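Halogenase (Chondromyces crocatus, PDB 3E1T) is an FAD-dependent halogenase that probably introduces the chlorine of the myxobacterial natural product chondrochloren. Local coordinates at residues S49-T54 / F312-H317; F73-R77 / G103-E109; H44-E48 / L192-F196. One frame throughout, in Å; residues are numbered along the deposited sequence.

Interaction 1: S49-T54 / F312-H317; sequences SLLPAT and FSSGVH. With FAD (flavin-adenine dinucleotide), chain C.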
loop_
_atom_site.group_PDB
_atom_site.type_symbol
_atom_site.label_atom_id
_atom_site.label_comp_id
_atom_site.label_asym_id
_atom_site.label_seq_id
_atom_site.Cartn_x
_atom_site.Cartn_y
_atom_site.Cartn_z
ATOM N N SER A 49 -3.665 -0.614 -8.763
ATOM C CA SER A 49 -4.603 0.501 -8.742
ATOM C C SER A 49 -4.051 1.690 -7.954
ATOM O O SER A 49 -3.755 1.581 -6.759
ATOM C CB SER A 49 -5.957 0.041 -8.183
ATOM O OG SER A 49 -7.004 0.909 -8.597
ATOM N N LEU A 50 -3.935 2.832 -8.626
ATOM C CA LEU A 50 -3.270 3.997 -8.057
ATOM C C LEU A 50 -4.231 5.113 -7.638
ATOM O O LEU A 50 -5.411 5.094 -7.980
ATOM C CB LEU A 50 -2.215 4.545 -9.034
ATOM C CG LEU A 50 -1.096 3.630 -9.564
ATOM C CD1 LEU A 50 -0.135 4.462 -10.386
ATOM C CD2 LEU A 50 -0.348 2.916 -8.415
ATOM N N LEU A 51 -3.689 6.077 -6.893
ATOM C CA LEU A 51 -4.417 7.227 -6.376
ATOM C C LEU A 51 -3.905 8.515 -7.031
ATOM O O LEU A 51 -2.762 8.557 -7.515
ATOM C CB LEU A 51 -4.269 7.320 -4.841
ATOM C CG LEU A 51 -4.700 6.112 -3.986
ATOM C CD1 LEU A 51 -4.688 6.440 -2.504
ATOM C CD2 LEU A 51 -6.069 5.551 -4.409
ATOM N N PRO A 52 -4.748 9.563 -7.056
ATOM C CA PRO A 52 -4.408 10.880 -7.590
ATOM C C PRO A 52 -3.223 11.573 -6.901
ATOM O O PRO A 52 -2.491 12.317 -7.558
ATOM C CB PRO A 52 -5.702 11.685 -7.361
ATOM C CG PRO A 52 -6.770 10.647 -7.374
ATOM C CD PRO A 52 -6.155 9.525 -6.608
ATOM N N ALA A 53 -3.039 11.340 -5.603
ATOM C CA ALA A 53 -1.928 11.963 -4.869
ATOM C C ALA A 53 -0.571 11.516 -5.422
ATOM O O ALA A 53 0.382 12.293 -5.435
ATOM C CB ALA A 53 -2.028 11.675 -3.376
ATOM N N THR A 54 -0.508 10.277 -5.901
ATOM C CA THR A 54 0.685 9.724 -6.535
ATOM C C THR A 54 0.774 10.153 -8.004
ATOM O O THR A 54 1.821 10.603 -8.454
ATOM C CB THR A 54 0.704 8.179 -6.441
ATOM O OG1 THR A 54 0.333 7.774 -5.112
ATOM C CG2 THR A 54 2.077 7.635 -6.771
ATOM N N PHE A 312 -9.479 0.152 -1.145
ATOM C CA PHE A 312 -9.144 1.562 -1.376
ATOM C C PHE A 312 -7.699 1.869 -1.827
ATOM O O PHE A 312 -7.315 3.030 -1.935
ATOM C CB PHE A 312 -9.614 2.470 -0.225
ATOM C CG PHE A 312 -11.098 2.710 -0.224
ATOM C CD1 PHE A 312 -11.912 2.129 0.740
ATOM C CD2 PHE A 312 -11.687 3.494 -1.215
ATOM C CE1 PHE A 312 -13.293 2.341 0.730
ATOM C CE2 PHE A 312 -13.056 3.720 -1.228
ATOM C CZ PHE A 312 -13.867 3.136 -0.251
ATOM N N SER A 313 -6.921 0.824 -2.126
ATOM C CA SER A 313 -5.689 0.964 -2.915
ATOM C C SER A 313 -4.715 2.023 -2.401
ATOM O O SER A 313 -4.380 2.964 -3.127
ATOM C CB SER A 313 -6.044 1.293 -4.363
ATOM O OG SER A 313 -6.795 0.256 -4.967
ATOM N N SER A 314 -4.268 1.885 -1.159
ATOM C CA SER A 314 -3.409 2.907 -0.570
ATOM C C SER A 314 -1.921 2.578 -0.535
ATOM O O SER A 314 -1.135 3.422 -0.131
ATOM C CB SER A 314 -3.879 3.236 0.838
ATOM O OG SER A 314 -3.655 2.145 1.709
ATOM N N GLY A 315 -1.549 1.366 -0.952
ATOM C CA GLY A 315 -0.186 0.860 -0.785
ATOM C C GLY A 315 0.872 1.704 -1.479
ATOM O O GLY A 315 1.838 2.156 -0.844
ATOM N N VAL A 316 0.700 1.929 -2.780
ATOM C CA VAL A 316 1.709 2.692 -3.531
ATOM C C VAL A 316 1.745 4.149 -3.093
ATOM O O VAL A 316 2.809 4.769 -3.081
ATOM C CB VAL A 316 1.573 2.533 -5.056
ATOM C CG1 VAL A 316 2.467 3.527 -5.794
ATOM C CG2 VAL A 316 1.920 1.093 -5.477
ATOM N N HIS A 317 0.596 4.694 -2.701
ATOM C CA HIS A 317 0.551 6.045 -2.163
ATOM C C HIS A 317 1.385 6.155 -0.884
ATOM O O HIS A 317 2.158 7.102 -0.720
ATOM C CB HIS A 317 -0.906 6.470 -1.911
ATOM C CG HIS A 317 -1.056 7.626 -0.971
ATOM N ND1 HIS A 317 -0.584 8.886 -1.260
ATOM C CD2 HIS A 317 -1.650 7.718 0.241
ATOM C CE1 HIS A 317 -0.868 9.706 -0.263
ATOM N NE2 HIS A 317 -1.510 9.020 0.665
HETATM P PA FAD C . 7.886 -3.255 -3.454
HETATM O O1A FAD C . 6.974 -2.805 -4.564
HETATM O O2A FAD C . 7.600 -4.612 -2.911
HETATM O O5B FAD C . 9.392 -3.242 -4.039
HETATM C C5B FAD C . 10.507 -3.560 -3.221
HETATM C C4B FAD C . 11.697 -3.937 -4.108
HETATM O O4B FAD C . 12.792 -4.372 -3.327
HETATM C C3B FAD C . 11.344 -5.091 -5.040
HETATM O O3B FAD C . 11.619 -4.680 -6.360
HETATM C C2B FAD C . 12.269 -6.223 -4.640
HETATM O O2B FAD C . 12.744 -6.886 -5.777
HETATM C C1B FAD C . 13.391 -5.495 -3.922
HETATM N N9A FAD C . 14.081 -6.267 -2.874
HETATM C C8A FAD C . 13.562 -7.163 -1.972
HETATM N N7A FAD C . 14.576 -7.599 -1.189
HETATM C C5A FAD C . 15.726 -6.988 -1.565
HETATM C C6A FAD C . 17.055 -7.066 -1.120
HETATM N N6A FAD C . 17.436 -7.966 -0.205
HETATM N N1A FAD C . 18.008 -6.288 -1.735
HETATM C C2A FAD C . 17.688 -5.472 -2.789
HETATM N N3A FAD C . 16.382 -5.415 -3.225
HETATM C C4A FAD C . 15.420 -6.150 -2.622
HETATM N N1 FAD C . -1.208 -0.993 -3.673
HETATM C C2 FAD C . -1.798 -0.069 -4.490
HETATM O O2 FAD C . -1.338 1.069 -4.502
HETATM N N3 FAD C . -2.892 -0.435 -5.254
HETATM C C4 FAD C . -3.389 -1.734 -5.213
HETATM O O4 FAD C . -4.349 -2.068 -5.909
HETATM C C4X FAD C . -2.795 -2.666 -4.372
HETATM N N5 FAD C . -3.258 -3.966 -4.302
HETATM C C5X FAD C . -2.641 -4.875 -3.464
HETATM C C6 FAD C . -3.107 -6.191 -3.377
HETATM C C7 FAD C . -2.475 -7.106 -2.521
HETATM C C7M FAD C . -3.120 -8.440 -2.275
HETATM C C8 FAD C . -1.379 -6.706 -1.746
HETATM C C8M FAD C . -0.801 -7.593 -0.667
HETATM C C9 FAD C . -0.915 -5.399 -1.847
HETATM C C9A FAD C . -1.539 -4.478 -2.697
HETATM N N10 FAD C . -1.052 -3.188 -2.780
HETATM C C10 FAD C . -1.682 -2.280 -3.605
HETATM C "C1'" FAD C . 0.210 -2.783 -2.037
HETATM C "C2'" FAD C . 1.455 -2.678 -2.925
HETATM O "O2'" FAD C . 1.753 -3.972 -3.410
HETATM C "C3'" FAD C . 2.659 -2.156 -2.125
HETATM O "O3'" FAD C . 2.249 -1.214 -1.158
HETATM C "C4'" FAD C . 3.732 -1.454 -2.958
HETATM O "O4'" FAD C . 4.262 -2.358 -3.900
HETATM C "C5'" FAD C . 4.850 -0.969 -2.035
HETATM O "O5'" FAD C . 5.973 -0.622 -2.798
HETATM P P FAD C . 7.456 -0.715 -2.188
HETATM O O1P FAD C . 8.371 0.180 -2.998
HETATM O O2P FAD C . 7.464 -0.293 -0.753
HETATM O O3P FAD C . 7.830 -2.257 -2.216
HETATM O O HOH W 1 1.299 9.273 -3.178
#
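Ser49 and Ser313 at one end, with CA atoms 5.9 Å apart, and Thr54 and His317 at the other show that the two segments run in roughly the same direction, each turning from loop into helix, 52-61 and 315-333. Leu51, the N-cap residue of the first helix, fills the middle: all of its branch closes round the carbonyl oxygen of Ser313, with CG 3.3 Å from that O. Its CD1 continues to His317 CB at 3.8 Å, the two side chains crossing at about a right angle. With CG opposite its backbone N (chi1 161°), His317 carries the imidazole toward helix 52-61, where Ala53 CB lies obliquely to it and Thr54 OG1 sits at its edge, near the ring plane. Water 1 bridges Thr54 OG1 (2.6 Å) and His317 ND1 (2.7 Å). His317 NE2 is bonded to Glu354, so both ring nitrogens have partners, which should hold the ring's rotation. Leu50 CD2 packs on Val316 CB at 3.9 Å.

Toward the cofactor the backbones do the binding. FAD N3 donates to Ser49 O at 2.7 Å and 167°, while Ser49 N returns a longer bond to O4. Val316 N donates to FAD O2 at 2.8 Å and 164°; this amide in the first turn of helix 315-333 would be expected to stabilise negative charge on a reduced flavin. A side chain on Gly315 would run into the ribityl C1'. Peptide groups reading the flavin pyrimidine edge beside a helix start are characteristic of the cofactor site in flavin-dependent halogenases and related PHBH-like flavoproteins.

Interaction 2: F73-R77 / G103-E109; sequences FPIKR and GFAYQVE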
loop_
_atom_site.group_PDB
_atom_site.type_symbol
_atom_site.label_atom_id
_atom_site.label_comp_id
_atom_site.label_asym_id
_atom_site.label_seq_id
_atom_site.Cartn_x
_atom_site.Cartn_y
_atom_site.Cartn_z
ATOM N N PHE A 73 -2.034 3.495 -19.895
ATOM C CA PHE A 73 -2.631 2.951 -18.679
ATOM C C PHE A 73 -4.085 3.400 -18.661
ATOM O O PHE A 73 -4.352 4.588 -18.845
ATOM C CB PHE A 73 -1.953 3.524 -17.419
ATOM C CG PHE A 73 -0.491 3.170 -17.260
ATOM C CD1 PHE A 73 -0.026 1.882 -17.502
ATOM C CD2 PHE A 73 0.407 4.127 -16.795
ATOM C CE1 PHE A 73 1.321 1.563 -17.323
ATOM C CE2 PHE A 73 1.756 3.823 -16.611
ATOM C CZ PHE A 73 2.218 2.543 -16.874
ATOM N N PRO A 74 -5.029 2.468 -18.422
ATOM C CA PRO A 74 -6.424 2.862 -18.218
ATOM C C PRO A 74 -6.576 3.971 -17.187
ATOM O O PRO A 74 -5.871 3.976 -16.175
ATOM C CB PRO A 74 -7.075 1.578 -17.707
ATOM C CG PRO A 74 -6.292 0.501 -18.343
ATOM C CD PRO A 74 -4.866 1.005 -18.356
ATOM N N ILE A 75 -7.495 4.896 -17.452
ATOM C CA ILE A 75 -7.704 6.074 -16.609
ATOM C C ILE A 75 -8.753 5.773 -15.553
ATOM O O ILE A 75 -9.897 5.450 -15.878
ATOM C CB ILE A 75 -8.143 7.317 -17.442
ATOM C CG1 ILE A 75 -7.025 7.754 -18.395
ATOM C CG2 ILE A 75 -8.580 8.488 -16.538
ATOM C CD1 ILE A 75 -7.014 6.990 -19.720
ATOM N N LYS A 76 -8.352 5.891 -14.289
ATOM C CA LYS A 76 -9.213 5.559 -13.158
ATOM C C LYS A 76 -9.827 6.824 -12.555
ATOM O O LYS A 76 -9.126 7.655 -11.973
ATOM C CB LYS A 76 -8.401 4.779 -12.118
ATOM C CG LYS A 76 -9.119 4.462 -10.821
ATOM C CD LYS A 76 -8.093 4.073 -9.759
ATOM C CE LYS A 76 -8.780 3.645 -8.488
ATOM N NZ LYS A 76 -7.792 3.202 -7.466
ATOM N N ARG A 77 -11.144 6.957 -12.691
ATOM C CA ARG A 77 -11.864 8.140 -12.214
ATOM C C ARG A 77 -12.406 7.967 -10.803
ATOM O O ARG A 77 -12.826 8.932 -10.157
ATOM C CB ARG A 77 -13.017 8.475 -13.165
ATOM C CG ARG A 77 -12.594 8.806 -14.587
ATOM C CD ARG A 77 -12.236 10.276 -14.754
ATOM N NE ARG A 77 -11.909 10.575 -16.149
ATOM C CZ ARG A 77 -11.376 11.720 -16.572
ATOM N NH1 ARG A 77 -11.102 12.696 -15.707
ATOM N NH2 ARG A 77 -11.109 11.886 -17.864
ATOM N N GLY A 103 -7.972 14.856 -10.434
ATOM C CA GLY A 103 -9.235 14.277 -10.877
ATOM C C GLY A 103 -9.247 12.783 -11.129
ATOM O O GLY A 103 -10.301 12.146 -11.040
ATOM N N PHE A 104 -8.081 12.217 -11.441
ATOM C CA PHE A 104 -7.994 10.815 -11.842
ATOM C C PHE A 104 -6.663 10.144 -11.475
ATOM O O PHE A 104 -5.728 10.792 -11.028
ATOM C CB PHE A 104 -8.210 10.703 -13.357
ATOM C CG PHE A 104 -7.074 11.265 -14.174
ATOM C CD1 PHE A 104 -6.054 10.436 -14.639
ATOM C CD2 PHE A 104 -7.025 12.624 -14.478
ATOM C CE1 PHE A 104 -4.997 10.949 -15.391
ATOM C CE2 PHE A 104 -5.977 13.150 -15.237
ATOM C CZ PHE A 104 -4.955 12.311 -15.692
ATOM N N ALA A 105 -6.589 8.839 -11.709
ATOM C CA ALA A 105 -5.347 8.095 -11.575
ATOM C C ALA A 105 -5.258 7.051 -12.687
ATOM O O ALA A 105 -5.989 7.126 -13.673
ATOM C CB ALA A 105 -5.260 7.439 -10.201
ATOM N N TYR A 106 -4.357 6.087 -12.532
ATOM C CA TYR A 106 -4.197 5.039 -13.526
ATOM C C TYR A 106 -4.289 3.652 -12.919
ATOM O O TYR A 106 -4.096 3.482 -11.709
ATOM C CB TYR A 106 -2.861 5.194 -14.249
ATOM C CG TYR A 106 -2.686 6.477 -15.048
ATOM C CD1 TYR A 106 -3.413 6.706 -16.226
ATOM C CD2 TYR A 106 -1.761 7.444 -14.648
ATOM C CE1 TYR A 106 -3.232 7.883 -16.976
ATOM C CE2 TYR A 106 -1.569 8.616 -15.383
ATOM C CZ TYR A 106 -2.309 8.830 -16.544
ATOM O OH TYR A 106 -2.114 9.990 -17.266
ATOM N N GLN A 107 -4.594 2.672 -13.768
ATOM C CA GLN A 107 -4.478 1.263 -13.441
ATOM C C GLN A 107 -3.232 0.769 -14.161
ATOM O O GLN A 107 -3.190 0.753 -15.397
ATOM C CB GLN A 107 -5.691 0.467 -13.941
ATOM C CG GLN A 107 -7.054 1.052 -13.615
ATOM C CD GLN A 107 -7.487 0.813 -12.177
ATOM O OE1 GLN A 107 -6.653 0.654 -11.281
ATOM N NE2 GLN A 107 -8.804 0.804 -11.946
ATOM N N VAL A 108 -2.212 0.382 -13.399
ATOM C CA VAL A 108 -0.902 0.151 -13.997
ATOM C C VAL A 108 -0.427 -1.281 -13.917
ATOM O O VAL A 108 -0.633 -1.967 -12.913
ATOM C CB VAL A 108 0.180 1.087 -13.399
ATOM C CG1 VAL A 108 -0.284 2.536 -13.430
ATOM C CG2 VAL A 108 0.570 0.671 -11.964
ATOM N N GLU A 109 0.212 -1.726 -14.994
ATOM C CA GLU A 109 1.020 -2.925 -14.954
ATOM C C GLU A 109 2.261 -2.534 -14.169
ATOM O O GLU A 109 3.013 -1.647 -14.571
ATOM C CB GLU A 109 1.380 -3.380 -16.364
ATOM C CG GLU A 109 0.287 -4.201 -17.024
ATOM C CD GLU A 109 0.478 -4.339 -18.518
ATOM O OE1 GLU A 109 0.021 -3.435 -19.257
ATOM O OE2 GLU A 109 1.073 -5.359 -18.940
HETATM O O HOH W 2 -13.007 12.002 -10.780
#
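Lys76 and Ala105 exchange the two shortest hydrogen bonds between the segments, Lys76 N to Ala105 O at 2.7 Å and Ala105 N to Lys76 O at 2.8 Å, the signature of a hydrogen-bonded pair in an antiparallel beta ladder between strands 75-82 and 105-106. The first is straight at its hydrogen, yet its donor stands 48° above the carbonyl plane of Ala105, whereas the return donor lies in the plane of the Lys76 carbonyl. Ile75 and Tyr106 form the adjacent non-hydrogen-bonded pair, and Gln107 N to Pro74 O, 3.0 Å, adds a third backbone bond just past the paired residues. At the far end water 2 lies between Arg77 O and Gly103 O.

On the face bearing Lys76 and Ala105, the fully extended lysine passes Gln107 at about a right angle, its CG 3.8 Å from Gln107 NE2. Both polar ends work outside the ladder: Lys76 NZ bonds to Ser49 OG and Leu50 O, and Gln107 reaches Ser49 through OE1 and Gly208 through NE2.

Ile75 and Tyr106 share the other face, where aromatic rings of Phe104 and Phe73 join them. Ile75 CG2 meets Phe104 CD1 at 3.7 Å, because Phe104 holds its CG between its own N and carbonyl carbon (chi1 70°), while Ile75 CG1 lies alongside Tyr106 CE1. Pro74 O comes to the edge of the Tyr106 ring, in its plane. Phe73 CB touches Tyr106 CB at 3.7 Å, and the Phe73 ring itself receives a CH-pi contact: Val108 CG1 hangs over its centre, 3.8 Å from the centroid and 12° off the ring normal.

Interaction 3: H44-E48 / L192-F196; sequences HQIGE and LYGYF. With FAD (flavin-adenine dinucleotide), chain C.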
loop_
_atom_site.group_PDB
_atom_site.type_symbol
_atom_site.label_atom_id
_atom_site.label_comp_id
_atom_site.label_asym_id
_atom_site.label_seq_id
_atom_site.Cartn_x
_atom_site.Cartn_y
_atom_site.Cartn_z
ATOM N N HIS A 44 7.295 -8.532 -12.403
ATOM C CA HIS A 44 5.931 -8.516 -11.877
ATOM C C HIS A 44 5.888 -8.210 -10.391
ATOM O O HIS A 44 6.670 -8.749 -9.611
ATOM C CB HIS A 44 5.218 -9.850 -12.107
ATOM C CG HIS A 44 3.863 -9.921 -11.467
ATOM N ND1 HIS A 44 3.659 -10.437 -10.205
ATOM C CD2 HIS A 44 2.646 -9.516 -11.907
ATOM C CE1 HIS A 44 2.377 -10.360 -9.899
ATOM N NE2 HIS A 44 1.740 -9.804 -10.916
ATOM N N GLN A 45 4.947 -7.355 -10.018
ATOM C CA GLN A 45 4.596 -7.122 -8.627
ATOM C C GLN A 45 3.093 -6.770 -8.564
ATOM O O GLN A 45 2.552 -6.155 -9.489
ATOM C CB GLN A 45 5.511 -6.023 -8.040
ATOM C CG GLN A 45 5.222 -5.507 -6.620
ATOM C CD GLN A 45 5.137 -6.564 -5.521
ATOM O OE1 GLN A 45 4.689 -7.684 -5.728
ATOM N NE2 GLN A 45 5.531 -6.175 -4.324
ATOM N N ILE A 46 2.419 -7.208 -7.502
ATOM C CA ILE A 46 1.014 -6.844 -7.259
ATOM C C ILE A 46 0.954 -5.401 -6.741
ATOM O O ILE A 46 1.920 -4.916 -6.183
ATOM C CB ILE A 46 0.325 -7.839 -6.266
ATOM C CG1 ILE A 46 -1.204 -7.653 -6.249
ATOM C CG2 ILE A 46 0.903 -7.702 -4.847
ATOM C CD1 ILE A 46 -1.887 -7.929 -7.607
ATOM N N GLY A 47 -0.172 -4.717 -6.934
ATOM C CA GLY A 47 -0.320 -3.340 -6.480
ATOM C C GLY A 47 -0.521 -2.375 -7.636
ATOM O O GLY A 47 0.288 -1.469 -7.841
ATOM N N GLU A 48 -1.646 -2.541 -8.336
ATOM C CA GLU A 48 -1.872 -1.986 -9.673
ATOM C C GLU A 48 -2.761 -0.741 -9.720
ATOM O O GLU A 48 -2.604 0.114 -10.596
ATOM C CB GLU A 48 -2.449 -3.092 -10.556
ATOM C CG GLU A 48 -1.451 -4.246 -10.777
ATOM C CD GLU A 48 -2.092 -5.612 -10.848
ATOM O OE1 GLU A 48 -1.481 -6.521 -11.449
ATOM O OE2 GLU A 48 -3.191 -5.806 -10.287
ATOM N N LEU A 192 -5.724 -14.105 -3.014
ATOM C CA LEU A 192 -5.452 -15.132 -4.014
ATOM C C LEU A 192 -5.814 -14.511 -5.346
ATOM O O LEU A 192 -6.967 -14.139 -5.544
ATOM C CB LEU A 192 -6.330 -16.352 -3.748
ATOM C CG LEU A 192 -6.177 -17.567 -4.665
ATOM C CD1 LEU A 192 -4.781 -18.188 -4.531
ATOM C CD2 LEU A 192 -7.233 -18.588 -4.314
ATOM N N TYR A 193 -4.843 -14.361 -6.244
ATOM C CA TYR A 193 -5.087 -13.565 -7.441
ATOM C C TYR A 193 -4.465 -14.095 -8.737
ATOM O O TYR A 193 -3.391 -14.694 -8.723
ATOM C CB TYR A 193 -4.685 -12.102 -7.211
ATOM C CG TYR A 193 -3.199 -11.865 -7.118
ATOM C CD1 TYR A 193 -2.464 -11.542 -8.260
ATOM C CD2 TYR A 193 -2.524 -11.943 -5.889
ATOM C CE1 TYR A 193 -1.104 -11.315 -8.195
ATOM C CE2 TYR A 193 -1.147 -11.720 -5.809
ATOM C CZ TYR A 193 -0.447 -11.401 -6.978
ATOM O OH TYR A 193 0.912 -11.173 -6.970
ATOM N N GLY A 194 -5.167 -13.863 -9.844
ATOM C CA GLY A 194 -4.666 -14.179 -11.177
ATOM C C GLY A 194 -5.022 -13.116 -12.203
ATOM O O GLY A 194 -5.464 -12.011 -11.854
ATOM N N TYR A 195 -4.830 -13.450 -13.473
ATOM C CA TYR A 195 -5.105 -12.514 -14.557
ATOM C C TYR A 195 -5.961 -13.139 -15.635
ATOM O O TYR A 195 -5.783 -14.306 -15.995
ATOM C CB TYR A 195 -3.808 -11.970 -15.144
ATOM C CG TYR A 195 -3.023 -11.164 -14.138
ATOM C CD1 TYR A 195 -3.177 -9.791 -14.058
ATOM C CD2 TYR A 195 -2.148 -11.787 -13.242
ATOM C CE1 TYR A 195 -2.465 -9.047 -13.127
ATOM C CE2 TYR A 195 -1.441 -11.048 -12.298
ATOM C CZ TYR A 195 -1.605 -9.687 -12.250
ATOM O OH TYR A 195 -0.906 -8.950 -11.338
ATOM N N PHE A 196 -6.901 -12.352 -16.139
ATOM C CA PHE A 196 -7.887 -12.857 -17.085
ATOM C C PHE A 196 -7.883 -12.003 -18.354
ATOM O O PHE A 196 -7.673 -10.790 -18.299
ATOM C CB PHE A 196 -9.272 -12.895 -16.425
ATOM C CG PHE A 196 -9.384 -13.902 -15.302
ATOM C CD1 PHE A 196 -9.978 -15.140 -15.523
ATOM C CD2 PHE A 196 -8.883 -13.616 -14.025
ATOM C CE1 PHE A 196 -10.081 -16.081 -14.493
ATOM C CE2 PHE A 196 -8.975 -14.545 -12.991
ATOM C CZ PHE A 196 -9.576 -15.782 -13.225
HETATM P PA FAD C . 7.886 -3.255 -3.454
HETATM O O1A FAD C . 6.974 -2.805 -4.564
HETATM O O2A FAD C . 7.600 -4.612 -2.911
HETATM O O5B FAD C . 9.392 -3.242 -4.039
HETATM C C5B FAD C . 10.507 -3.560 -3.221
HETATM C C4B FAD C . 11.697 -3.937 -4.108
HETATM O O4B FAD C . 12.792 -4.372 -3.327
HETATM C C3B FAD C . 11.344 -5.091 -5.040
HETATM O O3B FAD C . 11.619 -4.680 -6.360
HETATM C C2B FAD C . 12.269 -6.223 -4.640
HETATM O O2B FAD C . 12.744 -6.886 -5.777
HETATM C C1B FAD C . 13.391 -5.495 -3.922
HETATM N N9A FAD C . 14.081 -6.267 -2.874
HETATM C C8A FAD C . 13.562 -7.163 -1.972
HETATM N N7A FAD C . 14.576 -7.599 -1.189
HETATM C C5A FAD C . 15.726 -6.988 -1.565
HETATM C C6A FAD C . 17.055 -7.066 -1.120
HETATM N N6A FAD C . 17.436 -7.966 -0.205
HETATM N N1A FAD C . 18.008 -6.288 -1.735
HETATM C C2A FAD C . 17.688 -5.472 -2.789
HETATM N N3A FAD C . 16.382 -5.415 -3.225
HETATM C C4A FAD C . 15.420 -6.150 -2.622
HETATM N N1 FAD C . -1.208 -0.993 -3.673
HETATM C C2 FAD C . -1.798 -0.069 -4.490
HETATM O O2 FAD C . -1.338 1.069 -4.502
HETATM N N3 FAD C . -2.892 -0.435 -5.254
HETATM C C4 FAD C . -3.389 -1.734 -5.213
HETATM O O4 FAD C . -4.349 -2.068 -5.909
HETATM C C4X FAD C . -2.795 -2.666 -4.372
HETATM N N5 FAD C . -3.258 -3.966 -4.302
HETATM C C5X FAD C . -2.641 -4.875 -3.464
HETATM C C6 FAD C . -3.107 -6.191 -3.377
HETATM C C7 FAD C . -2.475 -7.106 -2.521
HETATM C C7M FAD C . -3.120 -8.440 -2.275
HETATM C C8 FAD C . -1.379 -6.706 -1.746
HETATM C C8M FAD C . -0.801 -7.593 -0.667
HETATM C C9 FAD C . -0.915 -5.399 -1.847
HETATM C C9A FAD C . -1.539 -4.478 -2.697
HETATM N N10 FAD C . -1.052 -3.188 -2.780
HETATM C C10 FAD C . -1.682 -2.280 -3.605
HETATM C "C1'" FAD C . 0.210 -2.783 -2.037
HETATM C "C2'" FAD C . 1.455 -2.678 -2.925
HETATM O "O2'" FAD C . 1.753 -3.972 -3.410
HETATM C "C3'" FAD C . 2.659 -2.156 -2.125
HETATM O "O3'" FAD C . 2.249 -1.214 -1.158
HETATM C "C4'" FAD C . 3.732 -1.454 -2.958
HETATM O "O4'" FAD C . 4.262 -2.358 -3.900
HETATM C "C5'" FAD C . 4.850 -0.969 -2.035
HETATM O "O5'" FAD C . 5.973 -0.622 -2.798
HETATM P P FAD C . 7.456 -0.715 -2.188
HETATM O O1P FAD C . 8.371 0.180 -2.998
HETATM O O2P FAD C . 7.464 -0.293 -0.753
HETATM O O3P FAD C . 7.830 -2.257 -2.216
#
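His44 and Glu48 meet at one atom, the hydroxyl of Tyr195, the tight part of the contact. With CG swung away from its backbone N (chi1 174°), His44 sends its ring to the tyrosine. His44 NE2 donates to Tyr195 OH at 2.8 Å and 165°, nearly in the imidazole plane, and the same OH donates to Glu48 OE1 in a very short bond of 2.5 Å. The His44 and Tyr195 rings approach rim to rim, planes at 88°. Two bonds thus hold the buried hydroxyl, and Glu48 OE2 bonds to Ser231.

Beside it, Ile46 is wedged between protein and cofactor: CD1 lies over one face of the Tyr193 ring, 3.5 Å from CE1 and offset toward the rim, while CG1 is 3.7 Å from FAD C6. Within these segments the nearest atom to Tyr193 OH is His44 CE1, 3.4 Å away. Removing the Tyr193 ring with an alanine here is likely to open a gap beneath Ile46 CD1 and leave that isoleucine freer to shift.

The remainder is looser. The nearest CA atoms, of Ile46 and Tyr193, are 9.1 Å apart, so side chains alone span the contact. Toward the partly exposed side, Gln45, whose CB points away from the strand, gives a weak bond from NE2 to FAD O2A.

On the cofactor side FAD O2' donates to Ile46 O at 2.9 Å, and Gly47 has backbone angles that call for glycine. A loop pressed on the flavin and braced by tyrosines of strand 189-197 forms part of the flavin pocket of this PHBH-like halogenase.

Segments 44-48 and 49-54 are continuous, so interactions 3 and 1 are two ends of one flavin-lining loop that leads into helix 52-61; their centres are about 16 Å apart and both touch FAD. Interaction 2 lies about 10 Å from the centre of interaction 1 and about 16 Å from that of interaction 3. Along the chain it is nested inside the loops closed by both others, which themselves alternate. Interactions 2 and 3 reach the same nine-stranded mixed sheet, through strands 75-82 and 105-106 and strand 189-197. Val108 N bonding to Glu48 O at 2.8 Å ties the ladder to the loop. The flavin-lining loop thus lies against that sheet and meets helix 315-333 mainly at its later end.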